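Local coordinates for protein transcriptional regulator AefR (Pseudomonas syringae pv. tomato, PDB 3CDL) that probably binds cis-regulatory DNA through a helix-turn-helix motif and acts as a TetR-family regulator of transcription, at residues Tyr76-Leu90 with Phe134-Leu147. Numbering follows the deposited sequence.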
ATOM      1  N   TYR B  76     -17.388   3.933 -21.084  1.00 51.67           N
ATOM      2  CA  TYR B  76     -16.649   3.785 -22.333  1.00 52.23           C
ATOM      3  C   TYR B  76     -17.458   4.345 -23.483  1.00 52.79           C
ATOM      4  O   TYR B  76     -18.672   4.130 -23.573  1.00 52.91           O
ATOM      5  CB  TYR B  76     -16.231   2.320 -22.597  1.00 51.79           C
ATOM      6  CG  TYR B  76     -15.711   2.049 -24.012  1.00 51.61           C
ATOM      7  CD1 TYR B  76     -14.411   2.386 -24.382  1.00 51.47           C
ATOM      8  CD2 TYR B  76     -16.532   1.457 -24.981  1.00 52.29           C
ATOM      9  CE1 TYR B  76     -13.936   2.151 -25.677  1.00 50.83           C
ATOM     10  CE2 TYR B  76     -16.062   1.214 -26.280  1.00 51.56           C
ATOM     11  CZ  TYR B  76     -14.767   1.564 -26.618  1.00 51.30           C
ATOM     12  OH  TYR B  76     -14.302   1.334 -27.897  1.00 50.54           O
ATOM     13  N   ARG B  77     -16.774   5.060 -24.366  1.00 53.52           N
ATOM     14  CA  ARG B  77     -17.445   5.783 -25.422  1.00 54.23           C
ATOM     15  C   ARG B  77     -17.062   5.273 -26.793  1.00 54.42           C
ATOM     16  O   ARG B  77     -15.890   5.014 -27.044  1.00 54.08           O
ATOM     17  CB  ARG B  77     -17.166   7.281 -25.309  1.00 54.57           C
ATOM     18  CG  ARG B  77     -18.029   7.987 -24.272  1.00 55.82           C
ATOM     19  CD  ARG B  77     -17.864   9.494 -24.373  1.00 58.22           C
ATOM     20  NE  ARG B  77     -17.796  10.105 -23.050  1.00 59.99           N
ATOM     21  CZ  ARG B  77     -16.686  10.199 -22.319  1.00 60.82           C
ATOM     22  NH1 ARG B  77     -15.531   9.721 -22.777  1.00 60.67           N
ATOM     23  NH2 ARG B  77     -16.733  10.769 -21.122  1.00 61.14           N
ATOM     24  N   PRO B  78     -18.064   5.159 -27.689  1.00 54.88           N
ATOM     25  CA  PRO B  78     -17.999   4.677 -29.052  1.00 55.14           C
ATOM     26  C   PRO B  78     -16.601   4.831 -29.635  1.00 55.28           C
ATOM     27  O   PRO B  78     -15.812   3.894 -29.570  1.00 55.35           O
ATOM     28  CB  PRO B  78     -18.996   5.602 -29.778  1.00 55.57           C
ATOM     29  CG  PRO B  78     -19.789   6.347 -28.635  1.00 55.49           C
ATOM     30  CD  PRO B  78     -19.429   5.613 -27.386  1.00 55.08           C
ATOM     31  N   LEU B  79     -16.311   5.999 -30.202  1.00 55.46           N
ATOM     32  CA  LEU B  79     -14.950   6.353 -30.584  1.00 55.81           C
ATOM     33  C   LEU B  79     -14.714   7.857 -30.434  1.00 55.92           C
ATOM     34  O   LEU B  79     -14.780   8.631 -31.390  1.00 55.79           O
ATOM     35  CB  LEU B  79     -14.556   5.830 -31.979  1.00 56.07           C
ATOM     36  CG  LEU B  79     -13.108   5.314 -32.153  1.00 56.58           C
ATOM     37  CD1 LEU B  79     -12.998   4.277 -33.297  1.00 56.63           C
ATOM     38  CD2 LEU B  79     -12.044   6.436 -32.304  1.00 56.24           C
ATOM     39  N   VAL B  80     -14.537   8.248 -29.177  1.00 56.06           N
ATOM     40  CA  VAL B  80     -13.625   9.308 -28.797  1.00 55.86           C
ATOM     41  C   VAL B  80     -12.363   8.507 -28.479  1.00 55.33           C
ATOM     42  O   VAL B  80     -12.459   7.313 -28.156  1.00 54.86           O
ATOM     43  CB  VAL B  80     -14.156  10.118 -27.575  1.00 56.13           C
ATOM     44  CG1 VAL B  80     -14.970   9.237 -26.637  1.00 56.28           C
ATOM     45  CG2 VAL B  80     -13.025  10.793 -26.822  1.00 56.35           C
ATOM     46  N   SER B  81     -11.189   9.126 -28.604  1.00 55.06           N
ATOM     47  CA  SER B  81      -9.935   8.391 -28.414  1.00 54.57           C
ATOM     48  C   SER B  81      -9.836   7.849 -27.004  1.00 54.29           C
ATOM     49  O   SER B  81     -10.211   8.534 -26.048  1.00 54.15           O
ATOM     50  CB  SER B  81      -8.709   9.255 -28.725  1.00 54.68           C
ATOM     51  OG  SER B  81      -8.484  10.200 -27.701  1.00 54.49           O
ATOM     52  N   LEU B  82      -9.347   6.612 -26.898  1.00 53.93           N
ATOM     53  CA  LEU B  82      -9.026   5.977 -25.619  1.00 53.76           C
ATOM     54  C   LEU B  82      -8.247   6.921 -24.711  1.00 53.70           C
ATOM     55  O   LEU B  82      -8.582   7.086 -23.540  1.00 53.50           O
ATOM     56  CB  LEU B  82      -8.193   4.706 -25.836  1.00 53.54           C
ATOM     57  CG  LEU B  82      -8.806   3.516 -26.564  1.00 53.18           C
ATOM     58  CD1 LEU B  82      -7.799   2.374 -26.592  1.00 52.89           C
ATOM     59  CD2 LEU B  82     -10.118   3.070 -25.916  1.00 52.21           C
ATOM     60  N   ARG B  83      -7.211   7.534 -25.277  1.00 53.42           N
ATOM     61  CA  ARG B  83      -6.401   8.513 -24.585  1.00 53.43           C
ATOM     62  C   ARG B  83      -7.274   9.571 -23.899  1.00 52.79           C
ATOM     63  O   ARG B  83      -7.264   9.690 -22.670  1.00 52.22           O
ATOM     64  CB  ARG B  83      -5.432   9.160 -25.580  1.00 53.99           C
ATOM     65  CG  ARG B  83      -4.472  10.129 -24.953  1.00 55.29           C
ATOM     66  CD  ARG B  83      -3.320  10.427 -25.873  1.00 59.29           C
ATOM     67  NE  ARG B  83      -2.179  10.865 -25.076  1.00 62.13           N
ATOM     68  CZ  ARG B  83      -1.131  10.106 -24.762  1.00 62.74           C
ATOM     69  NH1 ARG B  83      -0.169  10.628 -24.021  1.00 64.35           N
ATOM     70  NH2 ARG B  83      -1.033   8.847 -25.191  1.00 62.18           N
ATOM     71  N   GLU B  84      -8.050  10.306 -24.695  1.00 52.02           N
ATOM     72  CA  GLU B  84      -8.859  11.413 -24.186  1.00 51.41           C
ATOM     73  C   GLU B  84      -9.742  10.976 -23.023  1.00 50.89           C
ATOM     74  O   GLU B  84      -9.699  11.576 -21.948  1.00 50.77           O
ATOM     75  CB  GLU B  84      -9.716  12.010 -25.303  1.00 51.76           C
ATOM     76  CG  GLU B  84     -10.218  13.402 -24.998  1.00 53.09           C
ATOM     77  CD  GLU B  84     -11.511  13.722 -25.715  1.00 55.56           C
ATOM     78  OE1 GLU B  84     -11.505  13.823 -26.971  1.00 56.38           O
ATOM     79  OE2 GLU B  84     -12.542  13.869 -25.015  1.00 55.92           O
ATOM     80  N   GLN B  85     -10.527   9.922 -23.246  1.00 50.25           N
ATOM     81  CA  GLN B  85     -11.414   9.381 -22.217  1.00 49.39           C
ATOM     82  C   GLN B  85     -10.682   8.751 -21.034  1.00 48.74           C
ATOM     83  O   GLN B  85     -11.112   8.909 -19.909  1.00 48.82           O
ATOM     84  CB  GLN B  85     -12.460   8.419 -22.810  1.00 49.57           C
ATOM     85  CG  GLN B  85     -11.936   7.187 -23.563  1.00 49.78           C
ATOM     86  CD  GLN B  85     -13.042   6.466 -24.346  1.00 49.86           C
ATOM     87  OE1 GLN B  85     -14.042   6.031 -23.774  1.00 52.77           O
ATOM     88  NE2 GLN B  85     -12.863   6.340 -25.655  1.00 48.39           N
ATOM     89  N   LEU B  86      -9.574   8.056 -21.273  1.00 47.91           N
ATOM     90  CA  LEU B  86      -8.817   7.475 -20.162  1.00 47.45           C
ATOM     91  C   LEU B  86      -8.085   8.549 -19.348  1.00 46.74           C
ATOM     92  O   LEU B  86      -7.931   8.423 -18.144  1.00 46.45           O
ATOM     93  CB  LEU B  86      -7.864   6.349 -20.634  1.00 47.24           C
ATOM     94  CG  LEU B  86      -6.987   5.620 -19.594  1.00 47.54           C
ATOM     95  CD1 LEU B  86      -7.745   5.189 -18.334  1.00 44.61           C
ATOM     96  CD2 LEU B  86      -6.259   4.434 -20.214  1.00 47.66           C
ATOM     97  N   LEU B  87      -7.647   9.613 -20.006  1.00 47.03           N
ATOM     98  CA  LEU B  87      -7.088  10.758 -19.287  1.00 47.19           C
ATOM     99  C   LEU B  87      -8.089  11.203 -18.226  1.00 47.29           C
ATOM    100  O   LEU B  87      -7.745  11.245 -17.045  1.00 47.53           O
ATOM    101  CB  LEU B  87      -6.768  11.930 -20.228  1.00 47.14           C
ATOM    102  CG  LEU B  87      -5.373  12.576 -20.166  1.00 47.38           C
ATOM    103  CD1 LEU B  87      -5.399  13.931 -20.861  1.00 48.21           C
ATOM    104  CD2 LEU B  87      -4.755  12.690 -18.752  1.00 46.62           C
ATOM    105  N   GLU B  88      -9.319  11.480 -18.668  1.00 46.79           N
ATOM    106  CA  GLU B  88     -10.458  11.857 -17.843  1.00 47.38           C
ATOM    107  C   GLU B  88     -10.767  10.909 -16.675  1.00 47.81           C
ATOM    108  O   GLU B  88     -11.154  11.357 -15.595  1.00 47.77           O
ATOM    109  CB  GLU B  88     -11.687  11.911 -18.733  1.00 47.45           C
ATOM    110  CG  GLU B  88     -12.449  13.181 -18.685  1.00 48.47           C
ATOM    111  CD  GLU B  88     -13.528  13.218 -19.757  1.00 52.52           C
ATOM    112  OE1 GLU B  88     -13.501  14.129 -20.618  1.00 53.61           O
ATOM    113  OE2 GLU B  88     -14.397  12.316 -19.753  1.00 53.71           O
ATOM    114  N   LEU B  89     -10.624   9.602 -16.894  1.00 48.35           N
ATOM    115  CA  LEU B  89     -10.853   8.625 -15.834  1.00 48.98           C
ATOM    116  C   LEU B  89      -9.781   8.811 -14.772  1.00 48.69           C
ATOM    117  O   LEU B  89     -10.056   8.877 -13.574  1.00 48.59           O
ATOM    118  CB  LEU B  89     -10.771   7.184 -16.373  1.00 49.25           C
ATOM    119  CG  LEU B  89     -12.022   6.475 -16.914  1.00 50.73           C
ATOM    120  CD1 LEU B  89     -12.242   6.777 -18.390  1.00 50.97           C
ATOM    121  CD2 LEU B  89     -11.947   4.954 -16.697  1.00 49.90           C
ATOM    122  N   LEU B  90      -8.542   8.875 -15.238  1.00 48.60           N
ATOM    123  CA  LEU B  90      -7.396   8.961 -14.358  1.00 48.14           C
ATOM    124  C   LEU B  90      -7.462  10.235 -13.517  1.00 47.96           C
ATOM    125  O   LEU B  90      -7.102  10.222 -12.336  1.00 48.60           O
ATOM    126  CB  LEU B  90      -6.120   8.897 -15.193  1.00 47.62           C
ATOM    127  CG  LEU B  90      -5.453   7.545 -15.454  1.00 48.09           C
ATOM    128  CD1 LEU B  90      -6.186   6.337 -14.870  1.00 46.18           C
ATOM    129  CD2 LEU B  90      -5.081   7.363 -16.942  1.00 46.68           C
ATOM    130  N   PHE B 134     -12.667   1.368 -13.383  1.00 63.49           N
ATOM    131  CA  PHE B 134     -11.564   1.150 -14.329  1.00 62.29           C
ATOM    132  C   PHE B 134     -11.764  -0.192 -15.028  1.00 61.58           C
ATOM    133  O   PHE B 134     -11.597  -0.305 -16.246  1.00 62.00           O
ATOM    134  CB  PHE B 134     -10.193   1.219 -13.618  1.00 61.85           C
ATOM    135  CG  PHE B 134      -9.786   2.624 -13.167  1.00 61.73           C
ATOM    136  CD1 PHE B 134      -8.483   2.877 -12.739  1.00 60.77           C
ATOM    137  CD2 PHE B 134     -10.696   3.694 -13.190  1.00 61.41           C
ATOM    138  CE1 PHE B 134      -8.094   4.157 -12.326  1.00 60.60           C
ATOM    139  CE2 PHE B 134     -10.314   4.983 -12.781  1.00 60.67           C
ATOM    140  CZ  PHE B 134      -9.013   5.213 -12.358  1.00 60.65           C
ATOM    141  N   SER B 135     -12.171  -1.183 -14.239  1.00 60.31           N
ATOM    142  CA  SER B 135     -12.515  -2.504 -14.715  1.00 59.03           C
ATOM    143  C   SER B 135     -13.619  -2.466 -15.768  1.00 58.11           C
ATOM    144  O   SER B 135     -13.468  -3.006 -16.859  1.00 58.30           O
ATOM    145  CB  SER B 135     -12.954  -3.342 -13.525  1.00 59.13           C
ATOM    146  OG  SER B 135     -12.773  -4.712 -13.792  1.00 60.37           O
ATOM    147  N   ALA B 136     -14.732  -1.819 -15.442  1.00 56.92           N
ATOM    148  CA  ALA B 136     -15.887  -1.788 -16.327  1.00 55.68           C
ATOM    149  C   ALA B 136     -15.499  -1.259 -17.710  1.00 54.98           C
ATOM    150  O   ALA B 136     -15.912  -1.800 -18.741  1.00 55.14           O
ATOM    151  CB  ALA B 136     -16.994  -0.941 -15.706  1.00 55.53           C
ATOM    152  N   TRP B 137     -14.680  -0.213 -17.708  1.00 53.99           N
ATOM    153  CA  TRP B 137     -14.206   0.443 -18.916  1.00 52.84           C
ATOM    154  C   TRP B 137     -13.300  -0.469 -19.738  1.00 52.52           C
ATOM    155  O   TRP B 137     -13.537  -0.654 -20.935  1.00 52.43           O
ATOM    156  CB  TRP B 137     -13.456   1.716 -18.524  1.00 52.68           C
ATOM    157  CG  TRP B 137     -13.070   2.613 -19.664  1.00 52.46           C
ATOM    158  CD1 TRP B 137     -13.848   3.575 -20.267  1.00 51.96           C
ATOM    159  CD2 TRP B 137     -11.800   2.656 -20.320  1.00 51.36           C
ATOM    160  NE1 TRP B 137     -13.133   4.200 -21.262  1.00 52.26           N
ATOM    161  CE2 TRP B 137     -11.871   3.660 -21.307  1.00 51.43           C
ATOM    162  CE3 TRP B 137     -10.605   1.942 -20.165  1.00 51.17           C
ATOM    163  CZ2 TRP B 137     -10.800   3.958 -22.143  1.00 51.66           C
ATOM    164  CZ3 TRP B 137      -9.537   2.246 -20.991  1.00 51.83           C
ATOM    165  CH2 TRP B 137      -9.643   3.241 -21.970  1.00 51.70           C
ATOM    166  N   ILE B 138     -12.271  -1.034 -19.091  1.00 51.53           N
ATOM    167  CA  ILE B 138     -11.329  -1.941 -19.756  1.00 50.76           C
ATOM    168  C   ILE B 138     -12.062  -3.061 -20.501  1.00 50.72           C
ATOM    169  O   ILE B 138     -11.753  -3.335 -21.658  1.00 51.39           O
ATOM    170  CB  ILE B 138     -10.242  -2.506 -18.765  1.00 50.46           C
ATOM    171  CG1 ILE B 138      -9.270  -1.404 -18.338  1.00 49.64           C
ATOM    172  CG2 ILE B 138      -9.453  -3.653 -19.386  1.00 49.71           C
ATOM    173  CD1 ILE B 138      -8.687  -1.582 -16.931  1.00 46.73           C
ATOM    174  N   ARG B 139     -13.026  -3.691 -19.828  1.00 50.48           N
ATOM    175  CA  ARG B 139     -13.904  -4.706 -20.416  1.00 50.08           C
ATOM    176  C   ARG B 139     -14.673  -4.164 -21.627  1.00 49.91           C
ATOM    177  O   ARG B 139     -14.742  -4.830 -22.659  1.00 50.39           O
ATOM    178  CB  ARG B 139     -14.870  -5.250 -19.351  1.00 50.02           C
ATOM    179  CG  ARG B 139     -15.924  -6.252 -19.849  1.00 50.16           C
ATOM    180  CD  ARG B 139     -16.513  -7.139 -18.727  1.00 50.32           C
ATOM    181  NE  ARG B 139     -16.369  -6.540 -17.402  1.00 51.93           N
ATOM    182  CZ  ARG B 139     -15.648  -7.061 -16.412  1.00 53.53           C
ATOM    183  NH1 ARG B 139     -15.553  -6.411 -15.248  1.00 54.57           N
ATOM    184  NH2 ARG B 139     -15.027  -8.228 -16.578  1.00 52.71           N
ATOM    185  N   ALA B 140     -15.244  -2.965 -21.508  1.00 49.10           N
ATOM    186  CA  ALA B 140     -15.933  -2.339 -22.643  1.00 48.36           C
ATOM    187  C   ALA B 140     -14.984  -2.044 -23.822  1.00 48.15           C
ATOM    188  O   ALA B 140     -15.285  -2.389 -24.976  1.00 47.76           O
ATOM    189  CB  ALA B 140     -16.653  -1.081 -22.199  1.00 48.16           C
ATOM    190  N   ALA B 141     -13.836  -1.429 -23.514  1.00 47.78           N
ATOM    191  CA  ALA B 141     -12.792  -1.116 -24.496  1.00 47.46           C
ATOM    192  C   ALA B 141     -12.316  -2.372 -25.230  1.00 47.70           C
ATOM    193  O   ALA B 141     -12.069  -2.343 -26.452  1.00 47.20           O
ATOM    194  CB  ALA B 141     -11.630  -0.412 -23.818  1.00 47.21           C
ATOM    195  N   GLN B 142     -12.214  -3.471 -24.477  1.00 48.07           N
ATOM    196  CA  GLN B 142     -11.850  -4.777 -25.035  1.00 48.62           C
ATOM    197  C   GLN B 142     -12.890  -5.348 -26.000  1.00 49.20           C
ATOM    198  O   GLN B 142     -12.522  -5.843 -27.068  1.00 49.64           O
ATOM    199  CB  GLN B 142     -11.544  -5.781 -23.923  1.00 48.48           C
ATOM    200  CG  GLN B 142     -10.101  -5.794 -23.470  1.00 47.44           C
ATOM    201  CD  GLN B 142      -9.889  -6.592 -22.193  1.00 48.96           C
ATOM    202  OE1 GLN B 142      -8.897  -6.396 -21.493  1.00 51.11           O
ATOM    203  NE2 GLN B 142     -10.821  -7.488 -21.874  1.00 47.41           N
ATOM    204  N   LYS B 143     -14.176  -5.287 -25.635  1.00 49.49           N
ATOM    205  CA  LYS B 143     -15.242  -5.769 -26.516  1.00 50.07           C
ATOM    206  C   LYS B 143     -15.252  -5.033 -27.856  1.00 50.04           C
ATOM    207  O   LYS B 143     -15.601  -5.609 -28.892  1.00 49.98           O
ATOM    208  CB  LYS B 143     -16.626  -5.656 -25.856  1.00 50.41           C
ATOM    209  CG  LYS B 143     -17.128  -6.927 -25.149  1.00 51.47           C
ATOM    210  CD  LYS B 143     -17.292  -8.122 -26.108  1.00 52.47           C
ATOM    211  CE  LYS B 143     -18.576  -8.059 -26.919  1.00 54.05           C
ATOM    212  NZ  LYS B 143     -19.773  -8.457 -26.122  1.00 54.97           N
ATOM    213  N   ASP B 144     -14.854  -3.764 -27.836  1.00 50.09           N
ATOM    214  CA  ASP B 144     -14.834  -2.961 -29.054  1.00 50.01           C
ATOM    215  C   ASP B 144     -13.534  -3.177 -29.840  1.00 49.68           C
ATOM    216  O   ASP B 144     -13.320  -2.575 -30.902  1.00 49.75           O
ATOM    217  CB  ASP B 144     -15.048  -1.488 -28.713  1.00 50.34           C
ATOM    218  CG  ASP B 144     -15.584  -0.689 -29.882  1.00 51.17           C
ATOM    219  OD1 ASP B 144     -16.447  -1.192 -30.630  1.00 53.75           O
ATOM    220  OD2 ASP B 144     -15.143   0.460 -30.057  1.00 53.68           O
ATOM    221  N   GLY B 145     -12.677  -4.050 -29.307  1.00 49.09           N
ATOM    222  CA  GLY B 145     -11.434  -4.450 -29.954  1.00 48.31           C
ATOM    223  C   GLY B 145     -10.381  -3.365 -30.001  1.00 48.02           C
ATOM    224  O   GLY B 145      -9.609  -3.304 -30.960  1.00 47.91           O
ATOM    225  N   ARG B 146     -10.347  -2.517 -28.966  1.00 47.83           N
ATOM    226  CA  ARG B 146      -9.380  -1.416 -28.880  1.00 47.29           C
ATOM    227  C   ARG B 146      -8.322  -1.649 -27.826  1.00 47.07           C
ATOM    228  O   ARG B 146      -7.285  -0.971 -27.794  1.00 46.72           O
ATOM    229  CB  ARG B 146     -10.083  -0.083 -28.638  1.00 47.43           C
ATOM    230  CG  ARG B 146     -10.634   0.527 -29.940  1.00 48.22           C
ATOM    231  CD  ARG B 146     -10.449   2.034 -29.963  1.00 48.38           C
ATOM    232  NE  ARG B 146     -11.618   2.709 -29.404  1.00 49.71           N
ATOM    233  CZ  ARG B 146     -11.716   4.020 -29.184  1.00 50.59           C
ATOM    234  NH1 ARG B 146     -12.850   4.512 -28.679  1.00 50.57           N
ATOM    235  NH2 ARG B 146     -10.693   4.836 -29.454  1.00 49.47           N
ATOM    236  N   LEU B 147      -8.598  -2.607 -26.954  1.00 46.98           N
ATOM    237  CA  LEU B 147      -7.656  -2.999 -25.927  1.00 47.11           C
ATOM    238  C   LEU B 147      -7.370  -4.477 -26.068  1.00 47.42           C
ATOM    239  O   LEU B 147      -8.167  -5.227 -26.623  1.00 47.68           O
ATOM    240  CB  LEU B 147      -8.182  -2.696 -24.530  1.00 46.93           C
ATOM    241  CG  LEU B 147      -8.017  -1.324 -23.886  1.00 45.84           C
ATOM    242  CD1 LEU B 147      -8.340  -1.485 -22.419  1.00 41.62           C
ATOM    243  CD2 LEU B 147      -6.604  -0.703 -24.078  1.00 45.83           C
TER
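Trp137, on helix 133-143, pushes its indole into the side of helix 82-97 among Leu82, Gln85, Leu86 and Leu89, within the all-helical C-terminal domain of this TetR-family regulator. It illustrates how one large aromatic can bridge two nearly antiparallel helices whose short-segment axes come within 11.9 Å. With CG anti to the backbone N (chi1 -172°), the indole reaches across as a knob into the hole formed by those four residues. Leu89 CD2 packs over the indole face, 3.9 Å from Trp137 CG, while Leu86 CB meets CH2 of the six-membered ring. Leu89 CD2 also meets Phe134 CD2, and that ring stacks with His160.

The polar edge of the indole is satisfied by Gln85: Trp137 NE1 donates to Gln85 OE1 over 3.2 Å, approaching from above the amide plane rather than along a lone pair. Gln85 OE1 also takes Arg77 N in plane on a lone pair at 3.0 Å, and the two bonds together restrain the amide's rotation.

Where residues 76-81 lead into helix 82-97, Tyr76 turns its edge toward the indole face in a T-shaped pair, the planes 71° apart. One face of its phenol ring rests on Ala141 CA, and Ala140 CB abuts its CB. Tyr76 OH donates to Asp144 OD2 in a bond modelled at 2.5 Å, a length that is doubtful at 2.36 Å resolution.

Just beyond Gly145, which closes helix 133-143 in a Schellman motif, Arg146 folds back with bends at chi2 and chi3. Its guanidinium is sandwiched between Leu79 CG over one face and Leu82 CD2 over the other, while Tyr76 OH and Val80 O lie at its edge. Arg146 NE reaches Tyr76 OH only weakly at 3.4 Å, and NH1 makes a further weak bond to Pro78 O. The shortest of its bonds across the contact runs from Arg146 NH1 to Val80 O, 2.9 Å at 160°, with the oxygen almost in the guanidinium plane.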